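Local structure of nicotinate-nucleotide pyrophosphorylase (Ehrlichia chaffeensis, 3L0G) at residues 72-77 / 84-89; 90-95 / 161-166. The protein probably converts quinolinate and phosphoribosyl pyrophosphate into nicotinate mononucleotide, releasing carbon dioxide and pyrophosphate, in the biosynthesis of NAD(+). One frame throughout, in Å; residues are numbered along the deposited sequence.

Contact 1. Residues 72-77 / 84-89; sequences ILEEVF and VKYEIH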
loop_
_atom_site.group_PDB
_atom_site.type_symbol
_atom_site.label_atom_id
_atom_site.label_comp_id
_atom_site.label_asym_id
_atom_site.label_seq_id
_atom_site.Cartn_x
_atom_site.Cartn_y
_atom_site.Cartn_z
ATOM N N ILE C 72 6.555 3.744 -14.368
ATOM C CA ILE C 72 6.752 2.608 -13.492
ATOM C C ILE C 72 8.171 2.079 -13.625
ATOM O O ILE C 72 8.834 1.791 -12.635
ATOM C CB ILE C 72 5.756 1.488 -13.797
ATOM C CG1 ILE C 72 4.391 1.913 -13.280
ATOM C CG2 ILE C 72 6.209 0.193 -13.139
ATOM C CD1 ILE C 72 3.217 1.306 -14.023
ATOM N N LEU C 73 8.620 1.970 -14.866
ATOM C CA LEU C 73 9.972 1.591 -15.171
ATOM C C LEU C 73 10.954 2.572 -14.510
ATOM O O LEU C 73 11.938 2.153 -13.898
ATOM C CB LEU C 73 10.144 1.585 -16.693
ATOM C CG LEU C 73 11.546 1.283 -17.203
ATOM C CD1 LEU C 73 11.506 0.654 -18.628
ATOM C CD2 LEU C 73 12.429 2.542 -17.151
ATOM N N GLU C 74 10.666 3.873 -14.604
ATOM C CA GLU C 74 11.489 4.871 -13.940
ATOM C C GLU C 74 11.549 4.648 -12.432
ATOM O O GLU C 74 12.625 4.712 -11.837
ATOM C CB GLU C 74 11.026 6.304 -14.233
ATOM C CG GLU C 74 11.009 6.706 -15.727
ATOM C CD GLU C 74 10.482 8.138 -15.959
ATOM O OE1 GLU C 74 11.271 9.069 -15.718
ATOM O OE2 GLU C 74 9.312 8.338 -16.371
ATOM N N GLU C 75 10.402 4.376 -11.806
ATOM C CA GLU C 75 10.382 4.273 -10.344
ATOM C C GLU C 75 11.173 3.048 -9.877
ATOM O O GLU C 75 11.949 3.128 -8.925
ATOM C CB GLU C 75 8.951 4.229 -9.803
ATOM C CG GLU C 75 8.936 4.486 -8.312
ATOM C CD GLU C 75 7.560 4.684 -7.744
ATOM O OE1 GLU C 75 6.755 5.410 -8.358
ATOM O OE2 GLU C 75 7.307 4.133 -6.655
ATOM N N VAL C 76 10.976 1.922 -10.549
ATOM C CA VAL C 76 11.743 0.713 -10.245
ATOM C C VAL C 76 13.263 0.908 -10.447
ATOM O O VAL C 76 14.066 0.537 -9.566
ATOM C CB VAL C 76 11.250 -0.519 -11.067
ATOM C CG1 VAL C 76 12.048 -1.765 -10.691
ATOM C CG2 VAL C 76 9.770 -0.755 -10.855
ATOM N N PHE C 77 13.669 1.484 -11.578
ATOM C CA PHE C 77 15.098 1.716 -11.807
ATOM C C PHE C 77 15.660 2.642 -10.744
ATOM O O PHE C 77 16.795 2.428 -10.293
ATOM C CB PHE C 77 15.437 2.257 -13.211
ATOM C CG PHE C 77 15.385 1.212 -14.340
ATOM C CD1 PHE C 77 15.355 -0.155 -14.092
ATOM C CD2 PHE C 77 15.388 1.628 -15.644
ATOM C CE1 PHE C 77 15.302 -1.076 -15.134
ATOM C CE2 PHE C 77 15.342 0.701 -16.712
ATOM C CZ PHE C 77 15.300 -0.646 -16.447
ATOM N N VAL C 84 22.114 1.232 -11.395
ATOM C CA VAL C 84 21.430 1.283 -12.702
ATOM C C VAL C 84 21.483 2.716 -13.231
ATOM O O VAL C 84 21.010 3.638 -12.570
ATOM C CB VAL C 84 19.958 0.785 -12.609
ATOM C CG1 VAL C 84 19.220 0.954 -13.950
ATOM C CG2 VAL C 84 19.919 -0.703 -12.180
ATOM N N LYS C 85 22.102 2.903 -14.390
ATOM C CA LYS C 85 22.153 4.204 -15.052
ATOM C C LYS C 85 21.388 4.051 -16.361
ATOM O O LYS C 85 21.638 3.135 -17.134
ATOM C CB LYS C 85 23.605 4.640 -15.296
ATOM N N TYR C 86 20.426 4.914 -16.611
ATOM C CA TYR C 86 19.537 4.694 -17.739
ATOM C C TYR C 86 19.128 6.028 -18.362
ATOM O O TYR C 86 19.210 7.072 -17.719
ATOM C CB TYR C 86 18.295 3.890 -17.308
ATOM C CG TYR C 86 17.315 4.675 -16.433
ATOM C CD1 TYR C 86 16.203 5.307 -16.982
ATOM C CD2 TYR C 86 17.505 4.770 -15.064
ATOM C CE1 TYR C 86 15.321 6.032 -16.179
ATOM C CE2 TYR C 86 16.633 5.471 -14.251
ATOM C CZ TYR C 86 15.547 6.109 -14.794
ATOM O OH TYR C 86 14.680 6.831 -13.966
ATOM N N GLU C 87 18.671 5.955 -19.616
ATOM C CA GLU C 87 18.092 7.089 -20.302
ATOM C C GLU C 87 16.792 6.667 -20.973
ATOM O O GLU C 87 16.759 5.664 -21.698
ATOM C CB GLU C 87 19.058 7.635 -21.354
ATOM C CG GLU C 87 18.737 9.075 -21.771
ATOM C CD GLU C 87 19.087 10.103 -20.673
ATOM O OE1 GLU C 87 20.013 9.845 -19.867
ATOM O OE2 GLU C 87 18.437 11.161 -20.623
ATOM N N ILE C 88 15.742 7.459 -20.754
ATOM C CA ILE C 88 14.449 7.274 -21.406
ATOM C C ILE C 88 14.506 7.852 -22.801
ATOM O O ILE C 88 14.928 8.989 -22.979
ATOM C CB ILE C 88 13.336 8.016 -20.668
ATOM C CG1 ILE C 88 13.266 7.582 -19.212
ATOM C CG2 ILE C 88 12.022 7.730 -21.297
ATOM C CD1 ILE C 88 13.035 6.143 -19.062
ATOM N N HIS C 89 14.041 7.095 -23.791
ATOM C CA HIS C 89 14.002 7.592 -25.165
ATOM C C HIS C 89 12.592 7.772 -25.707
ATOM O O HIS C 89 12.399 8.444 -26.714
ATOM C CB HIS C 89 14.784 6.651 -26.070
ATOM C CG HIS C 89 16.188 6.446 -25.632
ATOM N ND1 HIS C 89 17.076 7.492 -25.496
ATOM C CD2 HIS C 89 16.866 5.325 -25.296
ATOM C CE1 HIS C 89 18.234 7.024 -25.074
ATOM N NE2 HIS C 89 18.136 5.713 -24.941
HETATM O O HOH W 1 18.719 4.254 -11.615
#
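Tyr86 reaches Phe77 and Glu74 because its CG sits between the backbone N and the carbonyl carbon (chi1 71°), while Phe77, with CG anti to its own carbonyl carbon, turns its ring in from the helix. The two segments illustrate how a helix packs on an antiparallel sheet, here in the N-terminal domain of the quinolinate phosphoribosyltransferase fold: helix 70-79 lies over strand 84-88, with the axes of the short segments 10.0 Å apart and running nearly opposite ways at 158°. Phe77 is shared by two strand residues. Val84 CG1 stands over one face of its ring in a CH-pi contact, 4.2 Å from the ring centroid. On Tyr86 the roles change, for Phe77 CD2 lies over a face of the tyrosine ring, offset toward the rim, and Phe77 CB meets Tyr86 CE2 at 3.6 Å. With planes 59° apart the two rings are neither parallel nor perpendicular. Farther along, the methyl Ile88 CD1 touches both Leu73 CD2 and the aliphatic part of Glu74, meeting Glu74 CG at 3.9 Å. The Tyr86 hydroxyl is hydrogen-bonded to the side-chain amide of Asn78, one residue past Phe77. Ile119 of helix 116-139 and Phe57 also pack on Phe77. No direct hydrogen bond joins the segments; instead one water donates to both Phe77 O, at 3.0 Å, and Val84 O, at 2.6 Å.

Contact 2. Residues 90-95 / 161-166; sequences KKDGDI and DKYSVC
A type II beta turn from Lys91 to Asp94 brings Asp92 up to Tyr163, on helix 158-167, although the CA atoms of Asp92 and its nearest helix counterpart, Ser164, remain 8.9 Å apart. The gap between the N-terminal and C-terminal domains is spanned here by a single side-chain hydrogen bond. Tyr163 CG lies anti to the backbone N (chi1 166°), which swings the phenol out toward the turn; its OH donates to Asp92 OD2 at a short 2.6 Å. The oxygen is met on its anti side, 28° out of the carboxylate plane, and it lies at the edge of the phenol, near the ring plane and 3.4 Å from Tyr163 CE2. Carboxylate and ring planes are turned 42° against each other. Within the loop, Asp94 N bonds to Lys91 O at 3.0 Å, and Asp94 OD2 accepts from Lys91 N at 2.7 Å, so main chain and side chain both close the turn. Gly93, with a positive phi, occupies its third position. Asp92 is further fixed by backbone amides at and just before the start of helix 70-79: its OD1 accepts from Ile70 N, its OD2 from Gly69 N. Phe26 meets the Tyr163 ring edge-to-face. With three N-H or O-H donors directed at it, the Asp92 carboxylate is probably stabilised as the anion, and OD2 links the phenol of one domain to the main chain of the other.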
loop_
_atom_site.group_PDB
_atom_site.type_symbol
_atom_site.label_atom_id
_atom_site.label_comp_id
_atom_site.label_asym_id
_atom_site.label_seq_id
_atom_site.Cartn_x
_atom_site.Cartn_y
_atom_site.Cartn_z
ATOM N N LYS C 90 11.607 7.163 -25.056
ATOM C CA LYS C 90 10.231 7.383 -25.416
ATOM C C LYS C 90 9.419 7.641 -24.131
ATOM O O LYS C 90 9.723 7.086 -23.078
ATOM C CB LYS C 90 9.705 6.172 -26.213
ATOM C CG LYS C 90 10.374 5.979 -27.590
ATOM C CD LYS C 90 9.967 7.025 -28.608
ATOM C CE LYS C 90 10.743 6.890 -29.936
ATOM N NZ LYS C 90 12.136 7.501 -29.830
ATOM N N LYS C 91 8.427 8.512 -24.209
ATOM C CA LYS C 91 7.544 8.813 -23.082
ATOM C C LYS C 91 6.170 8.202 -23.326
ATOM O O LYS C 91 5.799 7.869 -24.466
ATOM C CB LYS C 91 7.385 10.346 -22.899
ATOM N N ASP C 92 5.396 8.109 -22.253
ATOM C CA ASP C 92 4.038 7.619 -22.350
ATOM C C ASP C 92 3.195 8.434 -23.338
ATOM O O ASP C 92 3.182 9.656 -23.311
ATOM C CB ASP C 92 3.389 7.575 -20.964
ATOM C CG ASP C 92 3.765 6.317 -20.175
ATOM O OD1 ASP C 92 4.817 5.691 -20.451
ATOM O OD2 ASP C 92 2.987 5.940 -19.274
ATOM N N GLY C 93 2.517 7.731 -24.234
ATOM C CA GLY C 93 1.715 8.370 -25.268
ATOM C C GLY C 93 2.431 8.486 -26.605
ATOM O O GLY C 93 1.778 8.738 -27.625
ATOM N N ASP C 94 3.762 8.327 -26.619
ATOM C CA ASP C 94 4.496 8.207 -27.895
ATOM C C ASP C 94 4.037 6.967 -28.661
ATOM O O ASP C 94 3.810 5.881 -28.082
ATOM C CB ASP C 94 5.992 8.110 -27.685
ATOM C CG ASP C 94 6.615 9.418 -27.202
ATOM O OD1 ASP C 94 6.013 10.497 -27.346
ATOM O OD2 ASP C 94 7.735 9.354 -26.660
ATOM N N ILE C 95 3.867 7.148 -29.965
ATOM C CA ILE C 95 3.544 6.070 -30.861
ATOM C C ILE C 95 4.850 5.696 -31.558
ATOM O O ILE C 95 5.532 6.557 -32.137
ATOM C CB ILE C 95 2.402 6.477 -31.856
ATOM C CG1 ILE C 95 1.127 6.777 -31.045
ATOM C CG2 ILE C 95 2.164 5.359 -32.909
ATOM C CD1 ILE C 95 -0.163 7.170 -31.856
ATOM N N ASP C 161 -5.050 0.922 -15.225
ATOM C CA ASP C 161 -5.820 0.588 -16.443
ATOM C C ASP C 161 -6.509 1.834 -16.982
ATOM O O ASP C 161 -6.404 2.155 -18.183
ATOM C CB ASP C 161 -6.805 -0.562 -16.188
ATOM C CG ASP C 161 -6.108 -1.944 -16.085
ATOM O OD1 ASP C 161 -4.846 -2.019 -16.069
ATOM O OD2 ASP C 161 -6.835 -2.963 -15.994
ATOM N N LYS C 162 -7.142 2.590 -16.087
ATOM C CA LYS C 162 -7.785 3.826 -16.500
ATOM C C LYS C 162 -6.751 4.849 -16.986
ATOM O O LYS C 162 -7.011 5.532 -17.939
ATOM C CB LYS C 162 -8.692 4.411 -15.413
ATOM C CG LYS C 162 -10.044 3.686 -15.321
ATOM C CD LYS C 162 -10.858 4.175 -14.178
ATOM C CE LYS C 162 -12.277 3.640 -14.239
ATOM N NZ LYS C 162 -13.015 4.268 -15.341
ATOM N N TYR C 163 -5.593 4.933 -16.336
ATOM C CA TYR C 163 -4.501 5.783 -16.808
ATOM C C TYR C 163 -4.056 5.427 -18.248
ATOM O O TYR C 163 -3.757 6.297 -19.067
ATOM C CB TYR C 163 -3.296 5.636 -15.850
ATOM C CG TYR C 163 -1.988 6.202 -16.383
ATOM C CD1 TYR C 163 -1.714 7.571 -16.331
ATOM C CD2 TYR C 163 -1.016 5.381 -16.911
ATOM C CE1 TYR C 163 -0.498 8.090 -16.830
ATOM C CE2 TYR C 163 0.204 5.903 -17.406
ATOM C CZ TYR C 163 0.448 7.240 -17.365
ATOM O OH TYR C 163 1.656 7.712 -17.869
ATOM N N SER C 164 -3.998 4.131 -18.536
ATOM C CA SER C 164 -3.474 3.668 -19.816
ATOM C C SER C 164 -4.494 3.931 -20.942
ATOM O O SER C 164 -4.112 4.244 -22.095
ATOM C CB SER C 164 -3.105 2.187 -19.728
ATOM O OG SER C 164 -2.148 1.894 -18.713
ATOM N N VAL C 165 -5.788 3.839 -20.612
ATOM C CA VAL C 165 -6.857 4.274 -21.533
ATOM C C VAL C 165 -6.734 5.774 -21.874
ATOM O O VAL C 165 -6.819 6.148 -23.038
ATOM C CB VAL C 165 -8.267 3.956 -20.981
ATOM C CG1 VAL C 165 -9.354 4.696 -21.806
ATOM C CG2 VAL C 165 -8.494 2.426 -20.984
ATOM N N CYS C 166 -6.489 6.622 -20.874
ATOM C CA CYS C 166 -6.208 8.032 -21.119
ATOM C C CYS C 166 -4.926 8.255 -21.946
ATOM O O CYS C 166 -4.937 9.043 -22.875
ATOM C CB CYS C 166 -6.231 8.854 -19.805
ATOM S SG CYS C 166 -7.958 8.821 -19.025
#

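In the fold
The two contacts follow one another along the chain, contact 1 closing before contact 2 opens: residues 84-89 run straight into residues 90-95, and the contact centres lie about 16 Å apart. Helix 70-79 connects them in space. Its residues 72-77 pack on the strand in contact 1, while Pro71 touches both Asp92 and Tyr163 of contact 2. Contact 1 stays within the N-terminal domain, its centre about 22 Å from the centre of the chain; contact 2, whose centre is only about 9 Å from it, joins that domain to the C-terminal one. Beside Tyr163 on the same helix, Lys162 NZ is hydrogen-bonded to the hydroxyls of Ser149 and Ser172 and to the carbonyl oxygen of Arg174 in the C-terminal domain.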